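Side-chain contacts in alpha-rhamnosidase (Dictyoglomus thermophilum, PDB 6I60), which probably hydrolyses terminal, non-reducing alpha-L-rhamnose residues from alpha-L-rhamnosides, as a multidomain glycoside hydrolase: residues Y202-Y205 and R210-D213; R392-T397 and G401-S406; S625-S630 and K670-E675; I644-L647 and D653-Y656; Y859-L864 and E870-W875. All blocks are in the same frame, centred on the assembly; numbering follows the deposited sequence.

Contact 1 (Y202-Y205 and R210-D213); sequences YELY and RIGD
E203 and R210 meet nearly at right angles, the carboxylate plane turned 80° from the guanidinium plane. The carboxylate oxygen OE2 of E203 still lies at the edge of the guanidinium group, in its plane, and NH1 of R210 reaches it at 2.6 Å by a fairly straight salt bridge on the anti side of OE2. NE of R210 adds a weak, more bent bond to the same oxygen. The arginine gets there by running extended from CG to NE, with CG opposite its own backbone N (chi1 -153°). On the way its methylenes pass the Y205 ring, CB of R210 lying 3.7 Å from CE1 of Y205. On the apolar side, L204 and I211 cross at a slant, CD2 of L204 against CG1 of I211 at 3.7 Å, while I211 N donates to L204 O at 3.2 Å. Y205 and R210 form a non-hydrogen-bonded antiparallel pair where strand 201-206 turns back into strand 209-210, within the rhamnosidase N-terminal domain. R430 forms a salt bridge with the other oxygen, OE1 of E203. The buried carboxylate is thus shared between two arginines, one on each oxygen, which would be expected to keep it ionised.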
# COMPACT_ATOMS: atom_id res chain seq x y z
N TYR A 202 -18.98 -4.56 -7.65
CA TYR A 202 -19.74 -4.53 -8.90
C TYR A 202 -18.88 -5.08 -10.04
O TYR A 202 -17.66 -5.18 -9.94
CB TYR A 202 -20.22 -3.11 -9.24
CG TYR A 202 -19.13 -2.19 -9.73
CD1 TYR A 202 -18.39 -1.43 -8.83
CD2 TYR A 202 -18.85 -2.07 -11.08
CE1 TYR A 202 -17.39 -0.58 -9.27
CE2 TYR A 202 -17.85 -1.22 -11.53
CZ TYR A 202 -17.12 -0.48 -10.62
OH TYR A 202 -16.13 0.36 -11.06
N GLU A 203 -19.56 -5.42 -11.13
CA GLU A 203 -18.92 -5.76 -12.39
C GLU A 203 -19.75 -5.15 -13.51
O GLU A 203 -20.96 -5.35 -13.56
CB GLU A 203 -18.79 -7.28 -12.57
CG GLU A 203 -17.43 -7.83 -12.16
CD GLU A 203 -17.23 -9.27 -12.58
OE1 GLU A 203 -18.24 -9.98 -12.80
OE2 GLU A 203 -16.06 -9.70 -12.71
N LEU A 204 -19.09 -4.41 -14.40
CA LEU A 204 -19.78 -3.65 -15.44
C LEU A 204 -19.63 -4.33 -16.79
O LEU A 204 -18.55 -4.80 -17.15
CB LEU A 204 -19.23 -2.22 -15.52
CG LEU A 204 -19.76 -1.36 -16.66
CD1 LEU A 204 -21.22 -0.99 -16.42
CD2 LEU A 204 -18.91 -0.11 -16.80
N TYR A 205 -20.74 -4.38 -17.54
CA TYR A 205 -20.76 -4.94 -18.88
C TYR A 205 -21.49 -3.99 -19.82
O TYR A 205 -22.48 -3.36 -19.43
CB TYR A 205 -21.45 -6.31 -18.90
CG TYR A 205 -20.68 -7.39 -18.18
CD1 TYR A 205 -19.72 -8.15 -18.83
CD2 TYR A 205 -20.92 -7.66 -16.84
CE1 TYR A 205 -19.01 -9.13 -18.17
CE2 TYR A 205 -20.22 -8.65 -16.17
CZ TYR A 205 -19.27 -9.38 -16.84
OH TYR A 205 -18.57 -10.37 -16.18
N ARG A 210 -16.93 -7.24 -20.84
CA ARG A 210 -16.52 -6.68 -19.56
C ARG A 210 -15.71 -5.41 -19.79
O ARG A 210 -14.95 -5.30 -20.75
CB ARG A 210 -15.70 -7.70 -18.77
CG ARG A 210 -15.77 -7.53 -17.26
CD ARG A 210 -14.55 -8.14 -16.60
NE ARG A 210 -14.71 -8.31 -15.16
CZ ARG A 210 -14.11 -7.54 -14.25
NH1 ARG A 210 -14.30 -7.77 -12.96
NH2 ARG A 210 -13.32 -6.55 -14.63
N ILE A 211 -15.88 -4.44 -18.89
CA ILE A 211 -15.36 -3.10 -19.12
C ILE A 211 -14.05 -2.89 -18.38
O ILE A 211 -13.03 -2.53 -18.98
CB ILE A 211 -16.40 -2.03 -18.71
CG1 ILE A 211 -17.63 -2.12 -19.61
CG2 ILE A 211 -15.79 -0.64 -18.75
CD1 ILE A 211 -17.33 -1.95 -21.09
N GLY A 212 -14.06 -3.11 -17.06
CA GLY A 212 -12.93 -2.74 -16.25
C GLY A 212 -11.78 -3.73 -16.34
O GLY A 212 -11.96 -4.93 -16.55
N ASP A 213 -10.57 -3.20 -16.19
CA ASP A 213 -9.37 -4.00 -16.01
C ASP A 213 -9.07 -4.27 -14.54
O ASP A 213 -7.97 -4.74 -14.22
CB ASP A 213 -8.17 -3.31 -16.66

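Contact 2 (R392-T397 and G401-S406)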
# COMPACT_ATOMS: atom_id res chain seq x y z
N ARG A 392 -11.96 -25.36 -1.46
CA ARG A 392 -11.52 -24.85 -0.17
C ARG A 392 -10.08 -24.35 -0.26
O ARG A 392 -9.28 -24.84 -1.06
CB ARG A 392 -11.62 -25.93 0.91
CG ARG A 392 -13.01 -26.54 1.04
CD ARG A 392 -13.09 -27.48 2.24
NE ARG A 392 -13.33 -26.75 3.48
CZ ARG A 392 -13.36 -27.32 4.68
NH1 ARG A 392 -13.16 -28.63 4.80
NH2 ARG A 392 -13.58 -26.58 5.76
N HIS A 393 -9.75 -23.37 0.58
CA HIS A 393 -8.44 -22.75 0.59
C HIS A 393 -7.89 -22.73 2.01
O HIS A 393 -8.64 -22.56 2.97
CB HIS A 393 -8.50 -21.32 0.04
CG HIS A 393 -9.33 -21.18 -1.20
ND1 HIS A 393 -10.70 -21.29 -1.19
CD2 HIS A 393 -8.98 -20.92 -2.48
CE1 HIS A 393 -11.17 -21.12 -2.42
NE2 HIS A 393 -10.14 -20.89 -3.22
N ALA A 394 -6.57 -22.90 2.13
CA ALA A 394 -5.94 -22.92 3.44
C ALA A 394 -4.49 -22.48 3.33
O ALA A 394 -3.89 -22.52 2.25
CB ALA A 394 -6.03 -24.31 4.09
N GLU A 395 -3.94 -22.06 4.47
CA GLU A 395 -2.55 -21.61 4.56
C GLU A 395 -1.59 -22.75 4.88
O GLU A 395 -0.46 -22.76 4.39
CB GLU A 395 -2.43 -20.52 5.63
CG GLU A 395 -2.76 -19.12 5.15
CD GLU A 395 -2.32 -18.05 6.14
OE1 GLU A 395 -2.40 -18.30 7.36
OE2 GLU A 395 -1.90 -16.96 5.70
N LEU A 396 -2.01 -23.71 5.70
CA LEU A 396 -1.15 -24.77 6.20
C LEU A 396 -1.72 -26.14 5.85
O LEU A 396 -2.82 -26.26 5.30
CB LEU A 396 -0.96 -24.63 7.72
CG LEU A 396 -0.55 -23.23 8.17
CD1 LEU A 396 -0.62 -23.10 9.69
CD2 LEU A 396 0.84 -22.89 7.65
N THR A 397 -0.96 -27.17 6.19
CA THR A 397 -1.35 -28.55 5.92
C THR A 397 -1.14 -29.39 7.17
O THR A 397 -0.47 -28.99 8.12
CB THR A 397 -0.54 -29.14 4.75
OG1 THR A 397 -1.03 -30.46 4.46
CG2 THR A 397 0.94 -29.23 5.12
N GLY A 401 -1.66 -35.07 5.08
CA GLY A 401 -1.82 -34.53 3.75
C GLY A 401 -3.06 -33.69 3.53
O GLY A 401 -3.25 -33.17 2.43
N THR A 402 -3.91 -33.53 4.54
CA THR A 402 -5.13 -32.75 4.41
C THR A 402 -4.91 -31.31 4.88
O THR A 402 -3.95 -31.01 5.60
CB THR A 402 -6.28 -33.39 5.19
OG1 THR A 402 -6.22 -32.96 6.55
CG2 THR A 402 -6.17 -34.90 5.14
N LEU A 403 -5.82 -30.44 4.46
CA LEU A 403 -5.65 -29.01 4.66
C LEU A 403 -5.94 -28.61 6.10
O LEU A 403 -6.84 -29.17 6.75
CB LEU A 403 -6.57 -28.22 3.72
CG LEU A 403 -5.91 -27.69 2.45
CD1 LEU A 403 -5.42 -28.84 1.63
CD2 LEU A 403 -6.89 -26.85 1.65
N ASN A 404 -5.19 -27.64 6.60
CA ASN A 404 -5.39 -27.06 7.92
C ASN A 404 -6.03 -25.69 7.74
O ASN A 404 -5.36 -24.73 7.33
CB ASN A 404 -4.07 -26.96 8.67
CG ASN A 404 -4.26 -26.57 10.12
OD1 ASN A 404 -3.29 -26.24 10.81
ND2 ASN A 404 -5.50 -26.61 10.60
N TYR A 405 -7.33 -25.60 8.02
CA TYR A 405 -8.07 -24.35 7.89
C TYR A 405 -8.09 -23.55 9.19
O TYR A 405 -8.93 -22.65 9.33
CB TYR A 405 -9.50 -24.63 7.43
CG TYR A 405 -9.59 -25.52 6.21
CD1 TYR A 405 -9.40 -25.00 4.93
CD2 TYR A 405 -9.87 -26.87 6.33
CE1 TYR A 405 -9.48 -25.80 3.81
CE2 TYR A 405 -9.95 -27.69 5.21
CZ TYR A 405 -9.76 -27.15 3.96
OH TYR A 405 -9.84 -27.95 2.85
N SER A 406 -7.19 -23.85 10.13
CA SER A 406 -7.24 -23.20 11.44
C SER A 406 -6.94 -21.71 11.34
O SER A 406 -7.61 -20.89 11.98
CB SER A 406 -6.26 -23.88 12.40
OG SER A 406 -6.50 -25.27 12.49
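With CG of R392 opposite the carbonyl carbon (chi1 -55°) and a bend at chi3 (83°), the guanidinium folds back over the ring of Y405. Y405 has its own CG in the same relation to its main chain, which carries the ring across to strand 388-394. The two flat groups are stacked with their planes 20° apart, and CZ of R392 stands 3.8 Å from the ring centroid of Y405, over the face but offset toward the rim: a cation-pi contact. The closest ring atom is CE2 of Y405, 3.4 Å from NH1 of R392. The aliphatic start of the arginine lies by the phenol, with CB of R392 3.3 Å from OH of Y405.

At its edge, near the ring plane, Y405 meets the carbonyl oxygen of H393, 3.2 Å from CD1 of Y405. The methyl CB of A394 settles between two neighbours, 3.5 Å from CD1 of Y405 and 3.6 Å from CD2 of L403. All this flanks a small beta hairpin, strands 396-397 and 403-404, in the concanavalin-like domain, where a backbone bond runs from N404 N to L396 O at 3.0 Å. In the same pair, CB of L396 packs against CB of N404, and next to it T397 CA makes a CH...O contact with T402 O.

The first side-chain bond of H393 points away from segment 401-406; its ND1 bonds to A413 O and its ring stacks on H434, while OH of Y405 has a weak hydrogen bond to E440.

Contact 3 (S625-S630 and K670-E675); sequences SGELTS and KKFLKE
A CH-pi contact joins L628 to F672 and dominates the meeting of these two segments. The methyl CD1 of L628 comes in over one face of the F672 ring, 3.8 Å from the centroid and 26° off the normal. It is displaced toward the rim where the ring joins its chain, so that the nearest ring atom is CG of F672, 3.5 Å from CD1. The side chains slide past one another in opposite directions, and the leucine therefore covers the ring along its length: CD1 near CG of F672, and its own CA 3.7 Å from CE2. Placing CG of L628 opposite its backbone N (chi1 -167°) is what brings CD1 out over the ring.

Plain van der Waals packing comes next. E627 lays its CG methylene 3.5 Å from CZ of F672, at a slant to the ring. The glutamate chain then bends at chi2, which turns OE2 of E627 to lie 3.9 Å from CE1 of F672, where it has a weak hydrogen bond to S680.

Hydrogen bonding does not cross between the segments; it works within the first helical turn of 626-648. There S625 O takes both T629 N and T629 OG1, each at 2.7 Å.

Aromatic packing continues outside, for F672 also meets F668 edge-to-face and touches Y678, while L628 reaches L723 of helix 722-729. The N-terminal end of helix 626-648 is thus packed against the C-terminal end of helix 651-672, as expected of an antiparallel helix pair, here within the six-hairpin glycosidase domain.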
# COMPACT_ATOMS: atom_id res chain seq x y z
N SER A 625 5.80 -2.54 29.41
CA SER A 625 6.35 -1.40 28.68
C SER A 625 5.29 -0.60 27.94
O SER A 625 5.63 0.33 27.21
CB SER A 625 7.41 -1.89 27.69
OG SER A 625 6.85 -2.76 26.72
N GLY A 626 4.01 -0.95 28.12
CA GLY A 626 2.96 -0.26 27.38
C GLY A 626 2.94 1.23 27.62
O GLY A 626 2.76 2.02 26.68
N GLU A 627 3.11 1.65 28.87
CA GLU A 627 3.12 3.08 29.18
C GLU A 627 4.38 3.76 28.66
O GLU A 627 4.36 4.97 28.38
CB GLU A 627 2.97 3.30 30.69
CG GLU A 627 4.22 3.00 31.50
CD GLU A 627 4.54 1.52 31.58
OE1 GLU A 627 3.59 0.71 31.67
OE2 GLU A 627 5.74 1.16 31.54
N LEU A 628 5.48 3.02 28.51
CA LEU A 628 6.69 3.58 27.91
C LEU A 628 6.53 3.69 26.40
O LEU A 628 6.89 4.71 25.80
CB LEU A 628 7.89 2.71 28.27
CG LEU A 628 9.30 3.26 28.01
CD1 LEU A 628 10.21 2.96 29.18
CD2 LEU A 628 9.88 2.70 26.72
N THR A 629 6.01 2.63 25.77
CA THR A 629 5.71 2.69 24.34
C THR A 629 4.71 3.79 24.02
O THR A 629 4.84 4.46 22.99
CB THR A 629 5.17 1.33 23.86
OG1 THR A 629 5.93 0.27 24.48
CG2 THR A 629 5.29 1.20 22.36
N SER A 630 3.73 4.02 24.90
CA SER A 630 2.72 5.04 24.63
C SER A 630 3.31 6.43 24.73
O SER A 630 3.05 7.30 23.88
CB SER A 630 1.55 4.88 25.60
OG SER A 630 0.56 4.02 25.07
N LYS A 670 12.15 11.04 33.96
CA LYS A 670 11.91 11.05 35.39
C LYS A 670 11.18 9.80 35.85
O LYS A 670 11.35 9.36 37.00
CB LYS A 670 11.12 12.30 35.78
CG LYS A 670 11.97 13.54 35.99
CD LYS A 670 11.20 14.62 36.74
CE LYS A 670 11.00 15.86 35.87
NZ LYS A 670 10.19 16.89 36.57
N LYS A 671 10.36 9.19 34.98
CA LYS A 671 9.56 8.04 35.36
C LYS A 671 10.18 6.71 34.95
O LYS A 671 9.83 5.68 35.54
CB LYS A 671 8.16 8.14 34.74
CG LYS A 671 7.10 7.27 35.41
CD LYS A 671 5.70 7.79 35.16
CE LYS A 671 4.97 8.12 36.46
NZ LYS A 671 3.62 8.71 36.22
N PHE A 672 11.09 6.69 33.97
CA PHE A 672 11.58 5.44 33.41
C PHE A 672 13.08 5.25 33.51
O PHE A 672 13.54 4.11 33.57
CB PHE A 672 11.16 5.32 31.94
CG PHE A 672 9.67 5.31 31.74
CD1 PHE A 672 8.85 4.55 32.56
CD2 PHE A 672 9.09 6.05 30.73
CE1 PHE A 672 7.48 4.53 32.37
CE2 PHE A 672 7.72 6.04 30.54
CZ PHE A 672 6.91 5.28 31.36
N LEU A 673 13.87 6.32 33.52
CA LEU A 673 15.32 6.18 33.61
C LEU A 673 15.71 5.75 35.02
O LEU A 673 15.41 6.45 36.00
CB LEU A 673 16.01 7.49 33.24
CG LEU A 673 17.54 7.44 33.14
CD1 LEU A 673 17.97 6.57 31.97
CD2 LEU A 673 18.11 8.84 33.01
N LYS A 674 16.37 4.59 35.13
CA LYS A 674 16.73 3.99 36.42
C LYS A 674 18.24 3.74 36.43
O LYS A 674 18.70 2.62 36.16
CB LYS A 674 15.95 2.70 36.67
CG LYS A 674 14.44 2.88 36.71
CD LYS A 674 14.03 3.85 37.80
CE LYS A 674 12.59 4.31 37.61
NZ LYS A 674 12.38 5.70 38.12
N GLU A 675 19.01 4.79 36.74
CA GLU A 675 20.44 4.68 37.00
C GLU A 675 21.23 4.15 35.81
O GLU A 675 22.09 4.86 35.27
CB GLU A 675 20.69 3.79 38.22
CG GLU A 675 22.17 3.61 38.55
CD GLU A 675 22.39 3.20 39.99
OE1 GLU A 675 23.50 2.71 40.31
OE2 GLU A 675 21.47 3.36 40.81

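Contact 4 (I644-L647 and D653-Y656)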
# COMPACT_ATOMS: atom_id res chain seq x y z
N ILE A 644 6.80 19.47 11.20
CA ILE A 644 5.90 19.83 10.11
C ILE A 644 5.50 21.30 10.22
O ILE A 644 5.37 22.00 9.21
CB ILE A 644 4.68 18.90 10.10
CG1 ILE A 644 5.09 17.48 9.67
CG2 ILE A 644 3.59 19.44 9.18
CD1 ILE A 644 3.99 16.45 9.82
N ALA A 645 5.29 21.78 11.45
CA ALA A 645 4.91 23.18 11.64
C ALA A 645 6.00 24.12 11.15
O ALA A 645 5.71 25.13 10.49
CB ALA A 645 4.59 23.44 13.11
N LYS A 646 7.26 23.81 11.46
CA LYS A 646 8.36 24.65 10.99
C LYS A 646 8.47 24.62 9.47
O LYS A 646 8.85 25.63 8.86
CB LYS A 646 9.67 24.21 11.63
CG LYS A 646 10.86 25.07 11.24
CD LYS A 646 12.05 24.83 12.16
CE LYS A 646 13.03 25.98 12.10
NZ LYS A 646 12.34 27.28 11.87
N LEU A 647 8.14 23.48 8.85
CA LEU A 647 8.20 23.39 7.39
C LEU A 647 7.17 24.30 6.74
O LEU A 647 7.48 24.97 5.74
CB LEU A 647 7.98 21.94 6.96
CG LEU A 647 9.16 20.99 7.11
CD1 LEU A 647 8.68 19.54 7.11
CD2 LEU A 647 10.18 21.23 6.01
N ASP A 653 3.16 27.53 16.20
CA ASP A 653 2.94 26.10 16.40
C ASP A 653 4.26 25.35 16.53
O ASP A 653 4.35 24.38 17.29
CB ASP A 653 2.12 25.53 15.24
CG ASP A 653 0.63 25.59 15.51
OD1 ASP A 653 0.24 26.00 16.62
OD2 ASP A 653 -0.15 25.23 14.61
N TYR A 654 5.28 25.83 15.87
CA TYR A 654 6.56 25.18 15.93
C TYR A 654 7.06 25.28 17.30
O TYR A 654 7.23 24.31 17.94
CB TYR A 654 7.53 25.82 14.95
CG TYR A 654 8.97 25.55 15.20
CD1 TYR A 654 9.44 24.29 15.35
CD2 TYR A 654 9.87 26.56 15.27
CE1 TYR A 654 10.75 24.06 15.59
CE2 TYR A 654 11.19 26.32 15.52
CZ TYR A 654 11.61 25.06 15.68
OH TYR A 654 12.91 24.83 15.91
N LYS A 655 7.25 26.48 17.79
CA LYS A 655 7.74 26.66 19.14
C LYS A 655 6.90 25.98 20.22
O LYS A 655 7.41 25.43 21.14
CB LYS A 655 7.90 28.14 19.44
CG LYS A 655 9.26 28.59 19.93
CD LYS A 655 10.39 27.57 19.72
CE LYS A 655 11.75 28.12 20.12
NZ LYS A 655 12.26 29.14 19.16
N TYR A 656 5.61 26.01 20.10
CA TYR A 656 4.77 25.39 21.07
C TYR A 656 5.01 23.93 21.18
O TYR A 656 5.12 23.45 22.24
CB TYR A 656 3.34 25.62 20.69
CG TYR A 656 2.38 24.92 21.57
CD1 TYR A 656 2.04 25.43 22.77
CD2 TYR A 656 1.82 23.77 21.19
CE1 TYR A 656 1.15 24.78 23.58
CE2 TYR A 656 0.94 23.12 22.00
CZ TYR A 656 0.61 23.63 23.19
OH TYR A 656 -0.27 22.99 23.97
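K646 lays its aliphatic chain over one face of the Y654 ring, the two side chains running side by side in the same direction. CD of K646 is the atom that sits on the ring, 3.7 Å from its centroid and 19° off the normal, a clear CH-pi contact. Nearer the backbone, CB of K646 lies 3.7 Å from CD1 of Y654, so the lysine follows the ring from its root to its phenol end. The bend at chi4 (33°) comes only after CD, and NZ of K646 stays near the ring, 3.9 Å from CE2 of Y654.

Next to this pair, closer to the backbones, the methyl of A645 fits against the start of the opposite helix. Its CB is 3.7 Å from Y654 N and 3.9 Å from CB of D653. Here the helices come close, A645 and Y654 having their CA atoms 5.0 Å apart, and a side chain as small as a methyl fills the interval.

The shell beyond is polar on the D653 side: OD2 of D653 bonds to the hydroxyl of Y586 and OD1 to K590 in a salt bridge, both on helix 586-599. Y586 also packs on A645, so it touches both helices of the pair. Further along helix 651-672, Y656 belongs to the pocket holding 2-(2-ethoxyethoxy)ethanol with E659 and L660.

No hydrogen bond crosses directly between the segments, so the turn of this helical hairpin relies on methylene-to-ring and methyl packing, with the lysine ammonium probably left to solvent and to its long, weak ion pair with E651.

Contact 5 (Y859-L864 and E870-W875); sequences YAKARL and EVEINW
The methyl of A860 is a small bump set against the indole of W875, its CB 3.5 Å from CE2 of W875. The indole turns back across the neighbouring strand because CG of W875 lies between its own backbone N and carbonyl carbon (chi1 62°), and one ring face then covers the backbone of Y859 and A860. On the same side of the sheet, the methyl of A862 meets the CG2 branch of I873 at 3.9 Å, and L864 faces V871. These small and branched groups make a buried apolar surface. V837 fits against A862, L864, V871 and I873 together, and Y831 of helix 826-835 touches A862 and L864.

The strands 859-866 and 869-877 form an antiparallel beta hairpin in the C-terminal domain; the axes of segments 859-864 and 870-875 are 4.5 Å apart at closest approach. V871 N and L864 O pair at 2.7 Å beside the turn; the bonds between A860 and W875 are weak.

On the other face, that of K861, R863, E872 and N874, the ridges are long and polar. K861 stretches out alongside N874, its CG 3.1 Å from OD1 of N874, and its NZ continues to a long salt bridge with OE1 of E872. That carboxylate oxygen also nestles against the methylenes of R863, 3.2 Å from CD. R863 bends at chi3 (86°) and sends NH1 to OE1 of E870 at 2.9 Å, the carboxylate plane 45° from the guanidinium; NE pairs with E467 on the adjoining strand. N874 ND2 bonds to OE2 of E872 and to R885 O on the adjoining strand 882-888.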
# COMPACT_ATOMS: atom_id res chain seq x y z
N TYR A 859 28.50 -8.93 -1.41
CA TYR A 859 27.93 -7.93 -2.30
C TYR A 859 26.51 -7.61 -1.85
O TYR A 859 25.89 -8.37 -1.10
CB TYR A 859 27.93 -8.41 -3.76
CG TYR A 859 27.13 -9.67 -4.00
CD1 TYR A 859 25.76 -9.60 -4.23
CD2 TYR A 859 27.73 -10.92 -3.99
CE1 TYR A 859 25.02 -10.75 -4.44
CE2 TYR A 859 27.00 -12.07 -4.20
CZ TYR A 859 25.64 -11.98 -4.43
OH TYR A 859 24.90 -13.12 -4.65
N ALA A 860 26.00 -6.47 -2.32
CA ALA A 860 24.63 -6.06 -2.07
C ALA A 860 24.30 -4.90 -3.00
O ALA A 860 25.17 -4.07 -3.29
CB ALA A 860 24.42 -5.64 -0.61
N LYS A 861 23.05 -4.84 -3.45
CA LYS A 861 22.62 -3.77 -4.34
C LYS A 861 21.16 -3.43 -4.06
O LYS A 861 20.34 -4.32 -3.85
CB LYS A 861 22.77 -4.15 -5.82
CG LYS A 861 21.91 -3.30 -6.75
CD LYS A 861 21.67 -3.96 -8.08
CE LYS A 861 21.31 -2.94 -9.15
NZ LYS A 861 21.42 -3.49 -10.53
N ALA A 862 20.87 -2.13 -4.05
CA ALA A 862 19.50 -1.63 -4.04
C ALA A 862 19.35 -0.63 -5.17
O ALA A 862 20.11 0.33 -5.26
CB ALA A 862 19.15 -0.98 -2.69
N ARG A 863 18.37 -0.87 -6.04
CA ARG A 863 18.04 0.05 -7.13
C ARG A 863 16.61 0.51 -6.94
O ARG A 863 15.68 -0.31 -6.94
CB ARG A 863 18.23 -0.62 -8.49
CG ARG A 863 17.77 0.24 -9.66
CD ARG A 863 17.88 -0.50 -10.98
NE ARG A 863 16.69 -1.31 -11.27
CZ ARG A 863 15.54 -0.82 -11.73
NH1 ARG A 863 15.41 0.48 -11.96
NH2 ARG A 863 14.52 -1.64 -11.95
N LEU A 864 16.42 1.82 -6.77
CA LEU A 864 15.11 2.40 -6.52
C LEU A 864 14.72 3.34 -7.65
O LEU A 864 15.56 4.01 -8.24
CB LEU A 864 15.08 3.16 -5.19
CG LEU A 864 15.82 2.55 -4.00
CD1 LEU A 864 16.20 3.63 -2.99
CD2 LEU A 864 14.97 1.48 -3.34
N GLU A 870 16.01 7.29 -11.12
CA GLU A 870 16.62 6.04 -10.69
C GLU A 870 17.73 6.32 -9.67
O GLU A 870 18.59 7.17 -9.90
CB GLU A 870 17.19 5.28 -11.88
CG GLU A 870 16.26 4.21 -12.43
CD GLU A 870 17.02 3.06 -13.06
OE1 GLU A 870 16.43 2.34 -13.89
OE2 GLU A 870 18.21 2.88 -12.73
N VAL A 871 17.68 5.60 -8.55
CA VAL A 871 18.71 5.66 -7.51
C VAL A 871 19.26 4.25 -7.33
O VAL A 871 18.49 3.30 -7.14
CB VAL A 871 18.15 6.20 -6.18
CG1 VAL A 871 19.24 6.23 -5.12
CG2 VAL A 871 17.55 7.59 -6.38
N GLU A 872 20.58 4.12 -7.38
CA GLU A 872 21.22 2.80 -7.35
C GLU A 872 22.45 2.83 -6.47
O GLU A 872 23.17 3.84 -6.40
CB GLU A 872 21.60 2.34 -8.77
CG GLU A 872 21.90 0.85 -8.87
CD GLU A 872 22.08 0.40 -10.31
OE1 GLU A 872 21.06 0.13 -10.97
OE2 GLU A 872 23.24 0.32 -10.77
N ILE A 873 22.69 1.72 -5.78
CA ILE A 873 23.91 1.52 -4.99
C ILE A 873 24.38 0.08 -5.20
O ILE A 873 23.57 -0.85 -5.18
CB ILE A 873 23.68 1.82 -3.50
CG1 ILE A 873 24.98 1.63 -2.71
CG2 ILE A 873 22.57 0.94 -2.92
CD1 ILE A 873 25.19 2.65 -1.61
N ASN A 874 25.68 -0.09 -5.41
CA ASN A 874 26.30 -1.40 -5.56
C ASN A 874 27.63 -1.38 -4.83
O ASN A 874 28.36 -0.40 -4.91
CB ASN A 874 26.53 -1.77 -7.03
CG ASN A 874 25.30 -1.57 -7.90
OD1 ASN A 874 24.58 -2.52 -8.18
ND2 ASN A 874 25.08 -0.34 -8.34
N TRP A 875 27.94 -2.47 -4.12
CA TRP A 875 29.23 -2.57 -3.47
C TRP A 875 29.68 -4.02 -3.43
O TRP A 875 28.86 -4.93 -3.27
CB TRP A 875 29.21 -1.97 -2.05
CG TRP A 875 28.28 -2.65 -1.09
CD1 TRP A 875 27.01 -2.25 -0.76
CD2 TRP A 875 28.55 -3.81 -0.30
NE1 TRP A 875 26.48 -3.11 0.17
CE2 TRP A 875 27.40 -4.07 0.48
CE3 TRP A 875 29.66 -4.66 -0.17
CZ2 TRP A 875 27.32 -5.14 1.36
CZ3 TRP A 875 29.57 -5.73 0.71
CH2 TRP A 875 28.42 -5.96 1.46

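Overall arrangement
Contact 3 is buried; the other four mix buried and more open residues, and in contact 5 the two faces of one hairpin divide these roles, apolar inward and charged outward. Contacts 3 and 4 hold the same two helices, 626-648 and 651-672, about 26 Å apart between centres: one packs leucine on phenylalanine at the open ends, the other lysine on tyrosine by the turn. Contacts 1, 2 and 5 belong to the beta domains, where arginines meet carboxylates in contacts 1 and 5 but a tyrosine face in contact 2. Contacts 1 and 4 lie on opposite sides of the chain's centre, about 47 Å between centres.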